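Local coordinates for protein cytokinin riboside 5'-monophosphate phosphoribohydrolase (Streptomyces coelicolor, PDB 5ZI9) that belongs to the LOG-type family of the SLOG clan, with a Rossmann-like fold, and assembles as a hexamer, at residues B[59-64]-B[156-161]; B[141-146]-B[150-155]. One frame throughout, in Å; residues are numbered along the deposited sequence.

Overall arrangement
Contact 1 is buried within the assembly, where helix 50-67 meets helix 156-165. Contact 2 lies at the surface, where the loop after strand 130-135 folds over strand 149-153, the outermost strand on its side of the parallel sheet. That strand runs almost directly into helix 156-165, so the two contacts, with centres about 13 Å apart, hold successive elements of the chain. Neither has a hydrogen bond or salt bridge across its own segments: an aromatic ring is packed by aliphatic groups in contact 1, a single leucine lies over backbone and an amide oxygen in contact 2. The carboxylate of Glu60 ties contact 1 to the end of the 150-155 segment.

Contact 1 of 2, residues B[59-64]-B[156-161]; sequences SEFIEG and FFVRKM
Phe61 and Val158 form the centre of this helix-helix contact. Both methyls of Val158 lie on one face of the Phe61 ring: CG1 makes a CH-pi contact 3.9 Å from the ring centroid and 11° off the normal, while CG2 sits nearer the rim, 3.6 Å from Phe61 CE2. Met161 meets the same ring with its CG at the edge, in plane, 3.7 Å from Phe61 CE1, and its chain, bent at chi2 and chi3, brings CE obliquely to 3.4 Å from Phe61 CE1, displaced from the ring plane away from Val158. The aliphatic packing thus reaches both a face and the rim of one phenyl group. Glu60 lies beside this cluster. Its CG is anti to the backbone N (chi1 -170°) and the chain continues extended, carrying OE1 to 3.9 Å from Val158 CB. The carboxylate is held from beyond the two helical segments: OE2 forms a salt bridge with Arg154, and OE1 probably accepts a hydrogen bond from the backbone N of Tyr155, the N-cap residue of helix 156-165. The short helical segments run in similar directions, their axes 31° apart and 10.1 Å at closest approach. Phe153 of strand 149-153 packs against Glu60 and Val158, Ile57 of a second subunit packs on Met161, and further subunits pack around the helix pair.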
loop_
_atom_site.group_PDB
_atom_site.type_symbol
_atom_site.label_atom_id
_atom_site.label_comp_id
_atom_site.label_asym_id
_atom_site.label_seq_id
_atom_site.Cartn_x
_atom_site.Cartn_y
_atom_site.Cartn_z
ATOM N N SER B 59 -5.161 -5.437 -4.798
ATOM C CA SER B 59 -6.551 -4.993 -4.955
ATOM C C SER B 59 -7.567 -6.150 -4.970
ATOM O O SER B 59 -8.644 -6.078 -4.368
ATOM C CB SER B 59 -6.700 -4.191 -6.232
ATOM O OG SER B 59 -5.868 -3.075 -6.142
ATOM N N GLU B 60 -7.210 -7.213 -5.676
ATOM C CA GLU B 60 -8.072 -8.374 -5.762
ATOM C C GLU B 60 -8.224 -9.087 -4.431
ATOM O O GLU B 60 -9.305 -9.527 -4.113
ATOM C CB GLU B 60 -7.601 -9.358 -6.836
ATOM C CG GLU B 60 -8.665 -10.421 -7.050
ATOM C CD GLU B 60 -8.574 -11.119 -8.378
ATOM O OE1 GLU B 60 -7.879 -12.157 -8.448
ATOM O OE2 GLU B 60 -9.245 -10.678 -9.326
ATOM N N PHE B 61 -7.161 -9.177 -3.651
ATOM C CA PHE B 61 -7.277 -9.658 -2.272
ATOM C C PHE B 61 -8.207 -8.785 -1.470
ATOM O O PHE B 61 -9.039 -9.299 -0.732
ATOM C CB PHE B 61 -5.948 -9.635 -1.542
ATOM C CG PHE B 61 -5.146 -10.837 -1.749
ATOM C CD1 PHE B 61 -5.486 -12.006 -1.115
ATOM C CD2 PHE B 61 -4.036 -10.804 -2.567
ATOM C CE1 PHE B 61 -4.731 -13.146 -1.308
ATOM C CE2 PHE B 61 -3.257 -11.921 -2.746
ATOM C CZ PHE B 61 -3.610 -13.113 -2.117
ATOM N N ILE B 62 -8.012 -7.466 -1.582
ATOM C CA ILE B 62 -8.851 -6.545 -0.859
ATOM C C ILE B 62 -10.297 -6.735 -1.209
ATOM O O ILE B 62 -11.117 -6.698 -0.309
ATOM C CB ILE B 62 -8.423 -5.077 -1.038
ATOM C CG1 ILE B 62 -7.144 -4.842 -0.224
ATOM C CG2 ILE B 62 -9.502 -4.099 -0.544
ATOM C CD1 ILE B 62 -6.290 -3.762 -0.769
ATOM N N GLU B 63 -10.595 -6.931 -2.498
ATOM C CA GLU B 63 -11.971 -7.071 -2.984
ATOM C C GLU B 63 -12.576 -8.354 -2.471
ATOM O O GLU B 63 -13.721 -8.373 -2.029
ATOM C CB GLU B 63 -12.003 -7.056 -4.501
ATOM C CG GLU B 63 -11.897 -5.662 -5.089
ATOM C CD GLU B 63 -11.081 -5.547 -6.376
ATOM O OE1 GLU B 63 -11.090 -6.473 -7.221
ATOM O OE2 GLU B 63 -10.425 -4.494 -6.521
ATOM N N GLY B 64 -11.796 -9.426 -2.513
ATOM C CA GLY B 64 -12.213 -10.699 -1.948
ATOM C C GLY B 64 -12.613 -10.601 -0.484
ATOM O O GLY B 64 -13.715 -10.959 -0.140
ATOM N N PHE B 156 -5.577 -16.776 -10.123
ATOM C CA PHE B 156 -5.640 -18.146 -9.620
ATOM C C PHE B 156 -5.265 -18.325 -8.150
ATOM O O PHE B 156 -5.958 -18.982 -7.371
ATOM C CB PHE B 156 -4.681 -18.973 -10.475
ATOM C CG PHE B 156 -4.961 -20.440 -10.460
ATOM C CD1 PHE B 156 -6.097 -20.978 -11.143
ATOM C CD2 PHE B 156 -4.089 -21.327 -9.808
ATOM C CE1 PHE B 156 -6.357 -22.358 -11.151
ATOM C CE2 PHE B 156 -4.359 -22.715 -9.815
ATOM C CZ PHE B 156 -5.482 -23.220 -10.485
ATOM N N PHE B 157 -4.151 -17.709 -7.789
ATOM C CA PHE B 157 -3.506 -17.893 -6.504
ATOM C C PHE B 157 -4.125 -17.063 -5.434
ATOM O O PHE B 157 -4.005 -17.357 -4.273
ATOM C CB PHE B 157 -2.041 -17.616 -6.676
ATOM C CG PHE B 157 -1.407 -18.617 -7.587
ATOM C CD1 PHE B 157 -0.931 -19.830 -7.068
ATOM C CD2 PHE B 157 -1.380 -18.428 -8.990
ATOM C CE1 PHE B 157 -0.371 -20.784 -7.902
ATOM C CE2 PHE B 157 -0.839 -19.397 -9.817
ATOM C CZ PHE B 157 -0.323 -20.562 -9.264
ATOM N N VAL B 158 -4.831 -16.033 -5.834
ATOM C CA VAL B 158 -5.680 -15.322 -4.910
ATOM C C VAL B 158 -6.877 -16.207 -4.607
ATOM O O VAL B 158 -7.192 -16.431 -3.453
ATOM C CB VAL B 158 -6.125 -13.965 -5.464
ATOM C CG1 VAL B 158 -7.038 -13.285 -4.473
ATOM C CG2 VAL B 158 -4.897 -13.085 -5.693
ATOM N N ARG B 159 -7.517 -16.740 -5.636
ATOM C CA ARG B 159 -8.677 -17.589 -5.394
ATOM C C ARG B 159 -8.364 -18.799 -4.525
ATOM O O ARG B 159 -9.163 -19.157 -3.673
ATOM C CB ARG B 159 -9.334 -18.057 -6.675
ATOM C CG ARG B 159 -10.660 -18.754 -6.405
ATOM C CD ARG B 159 -11.364 -19.172 -7.670
ATOM N NE ARG B 159 -10.736 -20.337 -8.282
ATOM C CZ ARG B 159 -11.347 -21.179 -9.093
ATOM N NH1 ARG B 159 -10.678 -22.198 -9.564
ATOM N NH2 ARG B 159 -12.623 -21.023 -9.448
ATOM N N LYS B 160 -7.211 -19.418 -4.726
ATOM C CA LYS B 160 -6.803 -20.606 -3.923
ATOM C C LYS B 160 -6.832 -20.382 -2.433
ATOM O O LYS B 160 -7.167 -21.264 -1.666
ATOM C CB LYS B 160 -5.372 -20.998 -4.272
ATOM C CG LYS B 160 -5.299 -22.070 -5.296
ATOM C CD LYS B 160 -3.845 -22.290 -5.630
ATOM C CE LYS B 160 -3.577 -23.605 -6.355
ATOM N NZ LYS B 160 -4.769 -24.394 -6.785
ATOM N N MET B 161 -6.423 -19.203 -2.039
ATOM C CA MET B 161 -6.379 -18.900 -0.651
ATOM C C MET B 161 -7.773 -18.634 -0.088
ATOM O O MET B 161 -7.998 -18.884 1.080
ATOM C CB MET B 161 -5.407 -17.768 -0.385
ATOM C CG MET B 161 -5.990 -16.422 -0.066
ATOM S SD MET B 161 -5.816 -16.184 1.694
ATOM C CE MET B 161 -5.301 -14.497 1.746
#

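Contact 2 of 2, residues B[141-146]-B[150-155]; sequences QGLNPY and GLNFRY
Leu143 reaches strand 149-153 with CG anti to its carbonyl carbon (chi1 -67°), and chi2 of 177° turns CD1 toward Gly150 and leaves CD2 facing Asn152. Asn152 approaches from the opposite direction, its own chi1 of -67° carrying the amide toward the leucine. CD1 of Leu143 rests on the backbone, 3.7 Å from Gly150 CA, and reaches the next peptide at 4.1 Å from Leu151 N. Leu143 CD2 lies 3.8 Å from Asn152 OD1. At Gly150 the absence of a side chain lets the methyl settle directly against the main chain. The loop is also held beyond the strand: Asn144 ND2 hydrogen-bonds to Gly112 O and to Asn120 OD1, placing the residue next to Leu143 against the glycine-rich turn before helix 115-125. Leu151 and Phe153 join the neighbouring strand 130-135 through backbone hydrogen bonds, and Arg17 of a fourth subunit packs on Asn152. No hydrogen bond links the loop segment to the strand segment, so between them the contact relies on van der Waals packing by one leucine, with 137 Å² buried in all; hydrogen bonding secures the loop and the strand separately.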
loop_
_atom_site.group_PDB
_atom_site.type_symbol
_atom_site.label_atom_id
_atom_site.label_comp_id
_atom_site.label_asym_id
_atom_site.label_seq_id
_atom_site.Cartn_x
_atom_site.Cartn_y
_atom_site.Cartn_z
ATOM N N GLN B 141 -17.743 -18.499 -20.201
ATOM C CA GLN B 141 -18.373 -19.313 -19.172
ATOM C C GLN B 141 -18.647 -18.403 -17.979
ATOM O O GLN B 141 -17.710 -17.884 -17.393
ATOM C CB GLN B 141 -17.481 -20.511 -18.763
ATOM C CG GLN B 141 -18.247 -21.722 -18.215
ATOM C CD GLN B 141 -17.373 -22.612 -17.341
ATOM O OE1 GLN B 141 -17.203 -22.340 -16.150
ATOM N NE2 GLN B 141 -16.819 -23.677 -17.924
ATOM N N GLY B 142 -19.928 -18.172 -17.671
ATOM C CA GLY B 142 -20.365 -17.357 -16.524
ATOM C C GLY B 142 -20.576 -18.215 -15.293
ATOM O O GLY B 142 -20.546 -19.447 -15.350
ATOM N N LEU B 143 -20.759 -17.558 -14.165
ATOM C CA LEU B 143 -21.078 -18.232 -12.916
ATOM C C LEU B 143 -22.409 -18.947 -13.090
ATOM O O LEU B 143 -23.241 -18.494 -13.870
ATOM C CB LEU B 143 -21.231 -17.236 -11.766
ATOM C CG LEU B 143 -20.006 -16.473 -11.295
ATOM C CD1 LEU B 143 -20.431 -15.507 -10.202
ATOM C CD2 LEU B 143 -18.949 -17.439 -10.763
ATOM N N ASN B 144 -22.610 -20.041 -12.354
ATOM C CA ASN B 144 -23.765 -20.891 -12.535
ATOM C C ASN B 144 -24.980 -20.221 -11.883
ATOM O O ASN B 144 -24.831 -19.334 -11.013
ATOM C CB ASN B 144 -23.509 -22.343 -12.046
ATOM C CG ASN B 144 -23.435 -22.480 -10.521
ATOM O OD1 ASN B 144 -24.338 -22.061 -9.771
ATOM N ND2 ASN B 144 -22.351 -23.091 -10.054
ATOM N N PRO B 145 -26.190 -20.621 -12.320
ATOM C CA PRO B 145 -27.437 -19.916 -11.958
ATOM C C PRO B 145 -27.817 -20.022 -10.509
ATOM O O PRO B 145 -28.603 -19.198 -10.032
ATOM C CB PRO B 145 -28.488 -20.565 -12.818
ATOM C CG PRO B 145 -27.837 -21.794 -13.428
ATOM C CD PRO B 145 -26.378 -21.583 -13.428
ATOM N N TYR B 146 -27.234 -20.977 -9.785
ATOM C CA TYR B 146 -27.504 -21.086 -8.342
ATOM C C TYR B 146 -26.452 -20.452 -7.483
ATOM O O TYR B 146 -26.447 -20.682 -6.268
ATOM C CB TYR B 146 -27.731 -22.539 -7.931
ATOM C CG TYR B 146 -28.521 -23.273 -8.982
ATOM C CD1 TYR B 146 -29.930 -23.159 -9.045
ATOM C CD2 TYR B 146 -27.857 -24.065 -9.951
ATOM C CE1 TYR B 146 -30.655 -23.840 -10.023
ATOM C CE2 TYR B 146 -28.582 -24.756 -10.931
ATOM C CZ TYR B 146 -29.978 -24.635 -10.970
ATOM O OH TYR B 146 -30.690 -25.305 -11.945
ATOM N N GLY B 150 -21.340 -14.099 -5.571
ATOM C CA GLY B 150 -20.459 -14.374 -6.720
ATOM C C GLY B 150 -19.283 -13.410 -6.884
ATOM O O GLY B 150 -19.450 -12.186 -6.772
ATOM N N LEU B 151 -18.092 -13.963 -7.146
ATOM C CA LEU B 151 -16.951 -13.190 -7.655
ATOM C C LEU B 151 -16.294 -13.949 -8.723
ATOM O O LEU B 151 -16.211 -15.152 -8.630
ATOM C CB LEU B 151 -15.865 -13.005 -6.639
ATOM C CG LEU B 151 -16.163 -12.147 -5.437
ATOM C CD1 LEU B 151 -16.380 -13.124 -4.274
ATOM C CD2 LEU B 151 -15.003 -11.152 -5.220
ATOM N N ASN B 152 -15.728 -13.222 -9.675
ATOM C CA ASN B 152 -14.850 -13.766 -10.697
ATOM C C ASN B 152 -13.462 -13.233 -10.470
ATOM O O ASN B 152 -13.190 -12.037 -10.707
ATOM C CB ASN B 152 -15.307 -13.275 -12.041
ATOM C CG ASN B 152 -16.638 -13.824 -12.416
ATOM O OD1 ASN B 152 -16.741 -15.014 -12.668
ATOM N ND2 ASN B 152 -17.657 -12.972 -12.443
ATOM N N PHE B 153 -12.592 -14.110 -10.000
ATOM C CA PHE B 153 -11.196 -13.749 -9.757
ATOM C C PHE B 153 -10.436 -13.816 -11.042
ATOM O O PHE B 153 -10.728 -14.666 -11.898
ATOM C CB PHE B 153 -10.513 -14.718 -8.767
ATOM C CG PHE B 153 -11.010 -14.575 -7.386
ATOM C CD1 PHE B 153 -12.161 -15.231 -6.989
ATOM C CD2 PHE B 153 -10.340 -13.747 -6.481
ATOM C CE1 PHE B 153 -12.641 -15.083 -5.704
ATOM C CE2 PHE B 153 -10.813 -13.574 -5.192
ATOM C CZ PHE B 153 -11.986 -14.247 -4.807
ATOM N N ARG B 154 -9.424 -12.962 -11.157
ATOM C CA ARG B 154 -8.504 -13.109 -12.268
ATOM C C ARG B 154 -7.141 -13.680 -11.920
ATOM O O ARG B 154 -6.457 -14.236 -12.799
ATOM C CB ARG B 154 -8.482 -11.858 -13.151
ATOM C CG ARG B 154 -7.991 -10.608 -12.514
ATOM C CD ARG B 154 -8.917 -9.436 -12.759
ATOM N NE ARG B 154 -9.151 -8.805 -11.462
ATOM C CZ ARG B 154 -9.363 -7.510 -11.242
ATOM N NH1 ARG B 154 -9.589 -7.100 -9.984
ATOM N NH2 ARG B 154 -9.363 -6.620 -12.244
ATOM N N TYR B 155 -6.800 -13.684 -10.641
ATOM C CA TYR B 155 -5.603 -14.371 -10.194
ATOM C C TYR B 155 -5.904 -15.679 -9.458
ATOM O O TYR B 155 -6.391 -15.683 -8.343
ATOM C CB TYR B 155 -4.765 -13.457 -9.324
ATOM C CG TYR B 155 -4.467 -12.161 -10.006
ATOM C CD1 TYR B 155 -3.545 -12.092 -11.029
ATOM C CD2 TYR B 155 -5.145 -11.003 -9.643
ATOM C CE1 TYR B 155 -3.300 -10.902 -11.667
ATOM C CE2 TYR B 155 -4.901 -9.802 -10.273
ATOM C CZ TYR B 155 -3.977 -9.760 -11.287
ATOM O OH TYR B 155 -3.732 -8.578 -11.943
#